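Local coordinates for glycoside hydrolase family protein (Novosphingobium sp. PP1Y, PDB 6Q2F), which probably hydrolyses terminal alpha-L-rhamnose from glycosides as an alpha-L-rhamnosidase, and holds a sodium ion in the crystal, at residues P55-H60 against H678-V683; R272-F277 against F371-D376; T647-P652 against A695-Y700. All coordinates share one frame; numbering follows the deposited sequence.

Interaction 1: P55-H60 against H678-V683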
loop_
_atom_site.group_PDB
_atom_site.type_symbol
_atom_site.label_atom_id
_atom_site.label_comp_id
_atom_site.label_asym_id
_atom_site.label_seq_id
_atom_site.Cartn_x
_atom_site.Cartn_y
_atom_site.Cartn_z
ATOM N N PRO A 55 -2.348 14.047 14.246
ATOM C CA PRO A 55 -2.355 13.515 12.889
ATOM C C PRO A 55 -2.094 14.610 11.871
ATOM O O PRO A 55 -2.277 15.807 12.125
ATOM C CB PRO A 55 -3.769 12.951 12.729
ATOM C CG PRO A 55 -4.598 13.886 13.542
ATOM C CD PRO A 55 -3.720 14.182 14.769
ATOM N N ARG A 56 -1.639 14.172 10.706
ATOM C CA ARG A 56 -1.423 15.047 9.569
ATOM C C ARG A 56 -2.605 14.921 8.615
ATOM O O ARG A 56 -3.447 14.029 8.749
ATOM C CB ARG A 56 -0.121 14.672 8.862
ATOM C CG ARG A 56 1.168 15.204 9.486
ATOM C CD ARG A 56 1.456 14.736 10.914
ATOM N NE ARG A 56 2.790 15.214 11.295
ATOM C CZ ARG A 56 3.185 15.518 12.524
ATOM N NH1 ARG A 56 2.339 15.379 13.554
ATOM N NH2 ARG A 56 4.435 15.949 12.709
ATOM N N VAL A 57 -2.667 15.826 7.637
ATOM C CA VAL A 57 -3.621 15.692 6.539
ATOM C C VAL A 57 -2.898 15.885 5.211
ATOM O O VAL A 57 -1.901 16.601 5.110
ATOM C CB VAL A 57 -4.801 16.689 6.647
ATOM C CG1 VAL A 57 -5.508 16.527 7.997
ATOM C CG2 VAL A 57 -4.314 18.104 6.428
ATOM N N TRP A 58 -3.406 15.229 4.184
ATOM C CA TRP A 58 -3.058 15.600 2.834
ATOM C C TRP A 58 -3.855 16.847 2.455
ATOM O O TRP A 58 -4.997 17.043 2.892
ATOM C CB TRP A 58 -3.335 14.446 1.865
ATOM C CG TRP A 58 -2.215 13.437 1.870
ATOM C CD1 TRP A 58 -1.146 13.415 2.717
ATOM C CD2 TRP A 58 -2.031 12.343 0.963
ATOM N NE1 TRP A 58 -0.317 12.365 2.405
ATOM C CE2 TRP A 58 -0.833 11.698 1.329
ATOM C CE3 TRP A 58 -2.748 11.861 -0.136
ATOM C CZ2 TRP A 58 -0.352 10.576 0.658
ATOM C CZ3 TRP A 58 -2.268 10.746 -0.808
ATOM C CH2 TRP A 58 -1.077 10.123 -0.415
ATOM N N TRP A 59 -3.234 17.708 1.652
ATOM C CA TRP A 59 -3.747 19.067 1.421
ATOM C C TRP A 59 -3.578 19.401 -0.062
ATOM O O TRP A 59 -2.629 20.072 -0.471
ATOM C CB TRP A 59 -3.015 20.047 2.328
ATOM C CG TRP A 59 -3.484 21.461 2.316
ATOM C CD1 TRP A 59 -4.765 21.929 2.534
ATOM C CD2 TRP A 59 -2.651 22.613 2.201
ATOM N NE1 TRP A 59 -4.766 23.309 2.513
ATOM C CE2 TRP A 59 -3.481 23.749 2.309
ATOM C CE3 TRP A 59 -1.284 22.795 1.993
ATOM C CZ2 TRP A 59 -2.984 25.042 2.219
ATOM C CZ3 TRP A 59 -0.792 24.080 1.884
ATOM C CH2 TRP A 59 -1.640 25.189 2.008
ATOM N N HIS A 60 -4.511 18.915 -0.872
ATOM C CA HIS A 60 -4.405 19.040 -2.318
ATOM C C HIS A 60 -4.806 20.435 -2.775
ATOM O O HIS A 60 -5.851 20.949 -2.379
ATOM C CB HIS A 60 -5.287 18.005 -3.012
ATOM C CG HIS A 60 -4.806 16.595 -2.860
ATOM N ND1 HIS A 60 -5.108 15.820 -1.760
ATOM C CD2 HIS A 60 -4.067 15.814 -3.684
ATOM C CE1 HIS A 60 -4.560 14.625 -1.908
ATOM N NE2 HIS A 60 -3.924 14.597 -3.065
ATOM N N HIS A 678 -6.555 11.450 4.336
ATOM C CA HIS A 678 -6.833 11.699 2.962
ATOM C C HIS A 678 -8.289 12.106 2.869
ATOM O O HIS A 678 -9.105 11.249 3.008
ATOM C CB HIS A 678 -6.664 10.406 2.214
ATOM C CG HIS A 678 -6.838 10.524 0.745
ATOM N ND1 HIS A 678 -8.057 10.720 0.158
ATOM C CD2 HIS A 678 -5.944 10.470 -0.256
ATOM C CE1 HIS A 678 -7.905 10.806 -1.140
ATOM N NE2 HIS A 678 -6.633 10.652 -1.418
ATOM N N THR A 679 -8.642 13.360 2.610
ATOM C CA THR A 679 -7.789 14.513 2.472
ATOM C C THR A 679 -8.475 15.771 2.967
ATOM O O THR A 679 -9.609 15.785 3.312
ATOM C CB THR A 679 -7.497 14.952 1.029
ATOM O OG1 THR A 679 -8.405 14.392 0.110
ATOM C CG2 THR A 679 -6.173 14.758 0.676
ATOM N N SER A 680 -7.713 16.832 2.963
ATOM C CA SER A 680 -8.125 18.117 3.317
ATOM C C SER A 680 -7.787 18.990 2.123
ATOM O O SER A 680 -6.780 19.622 2.089
ATOM C CB SER A 680 -7.391 18.568 4.550
ATOM O OG SER A 680 -7.949 19.698 5.086
ATOM N N VAL A 681 -8.653 18.995 1.134
ATOM C CA VAL A 681 -8.476 19.835 -0.037
ATOM C C VAL A 681 -8.414 21.302 0.387
ATOM O O VAL A 681 -9.134 21.746 1.288
ATOM C CB VAL A 681 -9.623 19.555 -1.026
ATOM C CG1 VAL A 681 -9.842 20.729 -1.954
ATOM C CG2 VAL A 681 -9.325 18.302 -1.837
ATOM N N HIS A 682 -7.531 22.056 -0.257
ATOM C CA HIS A 682 -7.389 23.478 0.029
ATOM C C HIS A 682 -8.642 24.243 -0.375
ATOM O O HIS A 682 -9.153 24.066 -1.489
ATOM C CB HIS A 682 -6.178 24.038 -0.722
ATOM C CG HIS A 682 -6.189 25.526 -0.869
ATOM N ND1 HIS A 682 -6.287 26.379 0.208
ATOM C CD2 HIS A 682 -6.083 26.313 -1.969
ATOM C CE1 HIS A 682 -6.253 27.628 -0.220
ATOM N NE2 HIS A 682 -6.122 27.613 -1.535
ATOM N N VAL A 683 -9.119 25.101 0.527
ATOM C CA VAL A 683 -10.321 25.903 0.314
ATOM C C VAL A 683 -9.904 27.314 -0.082
ATOM O O VAL A 683 -9.467 28.097 0.773
ATOM C CB VAL A 683 -11.205 25.919 1.569
ATOM C CG1 VAL A 683 -12.410 26.851 1.373
ATOM C CG2 VAL A 683 -11.635 24.510 1.913
#
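Trp-58 and His-60 offer their backbone carbonyls to the amides of Ser-680 and His-682. Ser-680 N binds Trp-58 O at 2.7 Å, and His-682 N reaches His-60 O at 2.9 Å in an almost straight bond (176° at the hydrogen). Between these two bonds Ser-680 O meets Trp-59 CA at 3.2 Å in a CA-H...O contact. The same oxygen lies at the indole edge, near the ring plane, 3.1 Å from Trp-59 CD1. With CG anti to the backbone N (chi1 -175°), the Trp-59 side chain runs alongside that of His-682, its NE1 3.6 Å from His-682 CB.

The two segments belong to the seam of a (beta/alpha)8 barrel: strand 56-62 is the first of eight parallel strands and 674-677 the last, and 678-683 leaves the latter through a cis peptide before Thr-679. An aromatic cluster forms here. Trp-58 CE3 comes within 3.5 Å of His-678 CD2, the rings inclined by 52°, and His-60 directs an edge, offset, toward the face of His-678. Ser-680 CB packs on Val-57 CG2 at 3.6 Å.

Further out, Asp-74 OD2 on helix 68-81 binds both Trp-59 NE1 and His-682 ND1, fixing the pair, while Gln-87 OE1 holds Trp-58 NE1. Glu-644, a sodium ligand, touches Trp-58 and His-678, and the Trp-58 side chain lies about 5 Å from the metal.

Interaction 2: R272-F277 against F371-D376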
loop_
_atom_site.group_PDB
_atom_site.type_symbol
_atom_site.label_atom_id
_atom_site.label_comp_id
_atom_site.label_asym_id
_atom_site.label_seq_id
_atom_site.Cartn_x
_atom_site.Cartn_y
_atom_site.Cartn_z
ATOM N N ARG A 272 7.238 -26.319 -30.370
ATOM C CA ARG A 272 7.715 -26.327 -29.001
ATOM C C ARG A 272 7.382 -25.063 -28.218
ATOM O O ARG A 272 7.370 -25.081 -27.024
ATOM C CB ARG A 272 9.198 -26.587 -28.963
ATOM C CG ARG A 272 9.532 -28.039 -29.071
ATOM C CD ARG A 272 11.007 -28.222 -29.263
ATOM N NE ARG A 272 11.324 -29.585 -29.615
ATOM C CZ ARG A 272 11.193 -30.077 -30.839
ATOM N NH1 ARG A 272 10.758 -29.312 -31.811
ATOM N NH2 ARG A 272 11.498 -31.329 -31.082
ATOM N N SER A 273 7.161 -23.963 -28.922
ATOM C CA SER A 273 6.842 -22.721 -28.244
ATOM C C SER A 273 6.010 -21.804 -29.116
ATOM O O SER A 273 6.051 -21.880 -30.344
ATOM C CB SER A 273 8.124 -22.007 -27.807
ATOM O OG SER A 273 8.880 -22.811 -26.919
ATOM N N ALA A 274 5.257 -20.926 -28.466
ATOM C CA ALA A 274 4.453 -19.970 -29.165
ATOM C C ALA A 274 4.480 -18.596 -28.537
ATOM O O ALA A 274 4.486 -18.470 -27.352
ATOM C CB ALA A 274 3.039 -20.461 -29.181
ATOM N N THR A 275 4.444 -17.564 -29.353
ATOM C CA THR A 275 4.372 -16.193 -28.867
ATOM C C THR A 275 3.108 -15.542 -29.413
ATOM O O THR A 275 2.812 -15.658 -30.609
ATOM C CB THR A 275 5.613 -15.386 -29.276
ATOM O OG1 THR A 275 6.789 -16.039 -28.788
ATOM C CG2 THR A 275 5.545 -13.987 -28.694
ATOM N N VAL A 276 2.365 -14.860 -28.542
ATOM C CA VAL A 276 1.123 -14.197 -28.916
ATOM C C VAL A 276 1.152 -12.761 -28.409
ATOM O O VAL A 276 1.654 -12.492 -27.314
ATOM C CB VAL A 276 -0.099 -14.952 -28.352
ATOM C CG1 VAL A 276 -1.369 -14.177 -28.600
ATOM C CG2 VAL A 276 -0.199 -16.325 -28.985
ATOM N N PHE A 277 0.620 -11.833 -29.205
ATOM C CA PHE A 277 0.301 -10.508 -28.690
ATOM C C PHE A 277 -1.016 -10.021 -29.272
ATOM O O PHE A 277 -1.218 -10.039 -30.492
ATOM C CB PHE A 277 1.401 -9.485 -28.976
ATOM C CG PHE A 277 1.113 -8.131 -28.393
ATOM C CD1 PHE A 277 1.002 -7.963 -27.019
ATOM C CD2 PHE A 277 0.938 -7.029 -29.213
ATOM C CE1 PHE A 277 0.728 -6.712 -26.474
ATOM C CE2 PHE A 277 0.662 -5.779 -28.680
ATOM C CZ PHE A 277 0.560 -5.617 -27.309
ATOM N N PHE A 371 1.207 -13.896 -33.670
ATOM C CA PHE A 371 0.921 -15.278 -33.290
ATOM C C PHE A 371 1.958 -16.134 -34.009
ATOM O O PHE A 371 1.802 -16.432 -35.198
ATOM C CB PHE A 371 -0.501 -15.683 -33.655
ATOM C CG PHE A 371 -0.872 -17.070 -33.209
ATOM C CD1 PHE A 371 -0.156 -17.715 -32.208
ATOM C CD2 PHE A 371 -1.932 -17.734 -33.795
ATOM C CE1 PHE A 371 -0.497 -18.993 -31.797
ATOM C CE2 PHE A 371 -2.276 -19.015 -33.387
ATOM C CZ PHE A 371 -1.556 -19.643 -32.389
ATOM N N GLU A 372 3.005 -16.519 -33.285
ATOM C CA GLU A 372 4.190 -17.130 -33.869
ATOM C C GLU A 372 4.454 -18.471 -33.203
ATOM O O GLU A 372 4.537 -18.550 -31.973
ATOM C CB GLU A 372 5.399 -16.202 -33.702
ATOM C CG GLU A 372 6.654 -16.631 -34.436
ATOM C CD GLU A 372 7.656 -15.492 -34.554
ATOM O OE1 GLU A 372 7.225 -14.312 -34.492
ATOM O OE2 GLU A 372 8.866 -15.774 -34.714
ATOM N N LEU A 373 4.583 -19.516 -34.013
ATOM C CA LEU A 373 4.949 -20.838 -33.526
ATOM C C LEU A 373 6.437 -21.075 -33.770
ATOM O O LEU A 373 6.981 -20.665 -34.799
ATOM C CB LEU A 373 4.117 -21.924 -34.214
ATOM C CG LEU A 373 2.597 -21.728 -34.186
ATOM C CD1 LEU A 373 1.879 -22.896 -34.834
ATOM C CD2 LEU A 373 2.099 -21.528 -32.768
ATOM N N HIS A 374 7.088 -21.743 -32.820
ATOM C CA HIS A 374 8.527 -21.969 -32.857
ATOM C C HIS A 374 8.832 -23.461 -32.840
ATOM O O HIS A 374 8.244 -24.212 -32.053
ATOM C CB HIS A 374 9.217 -21.293 -31.669
ATOM C CG HIS A 374 9.075 -19.805 -31.653
ATOM N ND1 HIS A 374 9.891 -18.974 -32.390
ATOM C CD2 HIS A 374 8.222 -18.995 -30.981
ATOM C CE1 HIS A 374 9.545 -17.717 -32.180
ATOM N NE2 HIS A 374 8.536 -17.701 -31.327
ATOM N N SER A 375 9.765 -23.887 -33.699
ATOM C CA SER A 375 10.257 -25.261 -33.632
ATOM C C SER A 375 11.059 -25.492 -32.359
ATOM O O SER A 375 10.999 -26.575 -31.768
ATOM C CB SER A 375 11.126 -25.583 -34.848
ATOM O OG SER A 375 10.632 -24.981 -36.029
ATOM N N ASP A 376 11.826 -24.494 -31.929
ATOM C CA ASP A 376 12.728 -24.658 -30.803
ATOM C C ASP A 376 12.040 -24.319 -29.482
ATOM O O ASP A 376 10.966 -23.711 -29.436
ATOM C CB ASP A 376 13.984 -23.799 -30.984
ATOM C CG ASP A 376 13.670 -22.385 -31.452
ATOM O OD1 ASP A 376 12.569 -22.164 -32.006
ATOM O OD2 ASP A 376 14.533 -21.495 -31.279
#
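Arg-272 and Ser-273 share one acceptor, His-374 O, which makes this a classic beta bulge. Arg-272 N approaches it at 2.9 Å in a nearly straight bond, whereas Ser-273 N, 3.3 Å from His-374 O, is held weakly. In return His-374 N donates to Ser-273 O at 2.7 Å. The next hydrogen-bonded pair is regular: Thr-275 N to Glu-372 O and Glu-372 N to Thr-275 O each span 2.8 Å, both donors lying in the carbonyl plane.

Past the end of strand 366-374, the Arg-272 side chain, extended from CG to NE, brings NH1 to Ser-375 O at 2.7 Å as a donor, that oxygen 20° out of the guanidinium plane. Ser-319 OG bonds Ser-273 OG, whose position is less sure, and Ser-375 OG bonds Ala-220 O. Thr-317 OG1 engages the Thr-275 hydroxyl, to which the His-374 ring turns its edge.

Ser-273, Thr-275, Glu-372 and His-374 lie on one face, Ala-274, Val-276, Phe-371 and Leu-373 on the opposite one, with Val-276 CG2 3.5 Å from Phe-371 CD1. Consistent with a beta sandwich, this apolar face packs on strands 260-265 and 327-331 of a second sheet, while within its own antiparallel sheet the pair runs between strands 249-251 and 316-325.

Interaction 3: T647-P652 against A695-Y700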
loop_
_atom_site.group_PDB
_atom_site.type_symbol
_atom_site.label_atom_id
_atom_site.label_comp_id
_atom_site.label_asym_id
_atom_site.label_seq_id
_atom_site.Cartn_x
_atom_site.Cartn_y
_atom_site.Cartn_z
ATOM N N THR A 647 -9.236 7.079 2.702
ATOM C CA THR A 647 -9.649 7.376 1.345
ATOM C C THR A 647 -11.009 6.747 1.096
ATOM O O THR A 647 -11.274 5.617 1.523
ATOM C CB THR A 647 -8.628 6.850 0.342
ATOM O OG1 THR A 647 -7.350 7.413 0.639
ATOM C CG2 THR A 647 -9.061 7.246 -1.064
ATOM N N ALA A 648 -11.882 7.497 0.433
ATOM C CA ALA A 648 -13.236 7.060 0.153
ATOM C C ALA A 648 -13.568 7.370 -1.294
ATOM O O ALA A 648 -13.138 8.385 -1.844
ATOM C CB ALA A 648 -14.245 7.745 1.077
ATOM N N SER A 649 -14.349 6.490 -1.898
ATOM C CA SER A 649 -14.721 6.609 -3.297
ATOM C C SER A 649 -16.237 6.698 -3.429
ATOM O O SER A 649 -16.955 5.852 -2.896
ATOM C CB SER A 649 -14.165 5.417 -4.088
ATOM O OG SER A 649 -14.633 5.446 -5.408
HETATM N N MSE A 650 -16.707 7.732 -4.130
HETATM C CA MSE A 650 -18.114 7.897 -4.479
HETATM C C MSE A 650 -19.030 7.866 -3.251
HETATM O O MSE A 650 -20.048 7.174 -3.224
HETATM C CB MSE A 650 -18.523 6.834 -5.496
HETATM C CG MSE A 650 -17.836 7.018 -6.840
HETATM SE SE MSE A 650 -18.394 5.746 -8.190
HETATM C CE MSE A 650 -17.449 4.136 -7.636
ATOM N N ALA A 651 -18.646 8.630 -2.233
ATOM C CA ALA A 651 -19.439 8.791 -1.012
ATOM C C ALA A 651 -19.376 10.253 -0.588
ATOM O O ALA A 651 -18.778 10.599 0.436
ATOM C CB ALA A 651 -18.938 7.855 0.091
ATOM N N PRO A 652 -20.003 11.142 -1.359
ATOM C CA PRO A 652 -19.827 12.592 -1.155
ATOM C C PRO A 652 -20.254 13.059 0.230
ATOM O O PRO A 652 -21.425 12.968 0.601
ATOM C CB PRO A 652 -20.714 13.207 -2.240
ATOM C CG PRO A 652 -21.026 12.096 -3.176
ATOM C CD PRO A 652 -20.998 10.841 -2.396
ATOM N N ALA A 695 -11.736 15.266 -6.825
ATOM C CA ALA A 695 -12.493 14.442 -7.731
ATOM C C ALA A 695 -13.603 13.683 -7.001
ATOM O O ALA A 695 -14.330 14.254 -6.281
ATOM C CB ALA A 695 -11.596 13.536 -8.534
ATOM N N ILE A 696 -13.682 12.392 -7.179
ATOM C CA ILE A 696 -14.711 11.594 -6.573
ATOM C C ILE A 696 -14.276 11.049 -5.248
ATOM O O ILE A 696 -14.858 10.130 -4.747
ATOM C CB ILE A 696 -14.992 10.372 -7.436
ATOM C CG1 ILE A 696 -13.733 9.565 -7.622
ATOM C CG2 ILE A 696 -15.529 10.758 -8.789
ATOM C CD1 ILE A 696 -13.995 8.222 -8.239
ATOM N N PHE A 697 -13.207 11.556 -4.690
ATOM C CA PHE A 697 -12.732 10.983 -3.457
ATOM C C PHE A 697 -12.895 11.798 -2.222
ATOM O O PHE A 697 -12.821 12.982 -2.243
ATOM C CB PHE A 697 -11.250 10.654 -3.569
ATOM C CG PHE A 697 -10.902 9.753 -4.684
ATOM C CD1 PHE A 697 -11.053 8.424 -4.565
ATOM C CD2 PHE A 697 -10.385 10.246 -5.830
ATOM C CE1 PHE A 697 -10.734 7.588 -5.591
ATOM C CE2 PHE A 697 -10.046 9.426 -6.857
ATOM C CZ PHE A 697 -10.225 8.086 -6.737
ATOM N N GLY A 698 -13.090 11.098 -1.130
ATOM C CA GLY A 698 -13.161 11.691 0.175
ATOM C C GLY A 698 -11.869 11.214 0.817
ATOM O O GLY A 698 -11.126 10.588 0.149
ATOM N N GLN A 699 -11.593 11.481 2.082
ATOM C CA GLN A 699 -12.403 12.262 2.976
ATOM C C GLN A 699 -12.473 13.689 2.532
ATOM O O GLN A 699 -11.686 14.139 1.766
ATOM C CB GLN A 699 -11.834 12.246 4.386
ATOM C CG GLN A 699 -11.885 10.920 5.062
ATOM C CD GLN A 699 -13.282 10.430 5.262
ATOM O OE1 GLN A 699 -14.065 11.079 5.870
ATOM N NE2 GLN A 699 -13.583 9.291 4.744
ATOM N N TYR A 700 -13.437 14.390 3.074
ATOM C CA TYR A 700 -13.722 15.781 2.728
ATOM C C TYR A 700 -13.375 16.696 3.904
ATOM O O TYR A 700 -14.104 17.635 4.234
ATOM C CB TYR A 700 -15.191 15.932 2.319
ATOM C CG TYR A 700 -15.569 15.008 1.178
ATOM C CD1 TYR A 700 -15.978 13.701 1.418
ATOM C CD2 TYR A 700 -15.492 15.432 -0.143
ATOM C CE1 TYR A 700 -16.306 12.855 0.383
ATOM C CE2 TYR A 700 -15.802 14.585 -1.183
ATOM C CZ TYR A 700 -16.211 13.298 -0.920
ATOM O OH TYR A 700 -16.529 12.461 -1.954
HETATM O O HOH W 1 -16.203 9.807 -1.652
#
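A short antiparallel ladder, Ala-648 with Gly-698 and Ser-649 with Phe-697, extends the end of barrel strand 642-649, the strand that carries the sodium ligand Glu-644. Gly-698 N donates to Ala-648 O at 2.8 Å. The return bond, Ala-648 N to Gly-698 O, is longer at 3.2 Å and comes from above the carbonyl, 72° out of its plane; Gly-698 O is also bound by His-678 ND1. Where 647-652 turns off the strand, the N of Met-650, a poorly ordered selenomethionine, reaches Ile-696 O at 3.1 Å, nearly in line with the C=O bond.

Phe-697 brings the edge of its ring to Ala-648 O, with CD1 3.4 Å from that oxygen. One face of this ring is covered by Ile-696 CG1, and Trp-610 of strand 604-610 touches the Phe-697 side chain as well. Beyond the cis peptide before Gln-699, Tyr-700 swings back over its own chain: CG anti to the carbonyl carbon (chi1 -56°) sets one ring face over Gly-698 CA, which lies toward the rim of the ring. Its hydroxyl touches Pro-652, OH to CA 3.4 Å, while Trp-653 stacks on the ring.

A water joins the two turns, 2.7 Å from Tyr-700 OH and accepting from Ala-651 N at 2.8 Å. It also donates weakly to Ala-648 O, supplementing the firm amide bond there. The direct hydrogen bonds between the segments are all backbone to backbone; the Tyr-700 hydroxyl joins through water, so its polar link probably depends on that water staying in place.

Overall arrangement
Interactions 1 and 3 share the barrel sheet, their centres about 12 Å apart, and they meet through His-678, which is bonded to Gly-698 and Gln-699 through its ring and carbonyl. Their segments alternate along the chain. Interaction 1 is wholly buried and rich in aromatic rings; interaction 3 opens partly to the surface and brings in a water. Interaction 2 stands apart, its centre about 52 Å from that of interaction 1, nested within the loop that interaction 1 closes. It is partly buried, an antiparallel strand pairing broken by one beta bulge, whereas interaction 1 joins a barrel strand to an irregular loop and interaction 3 to a two-residue strand, each with a cis peptide in or beside it.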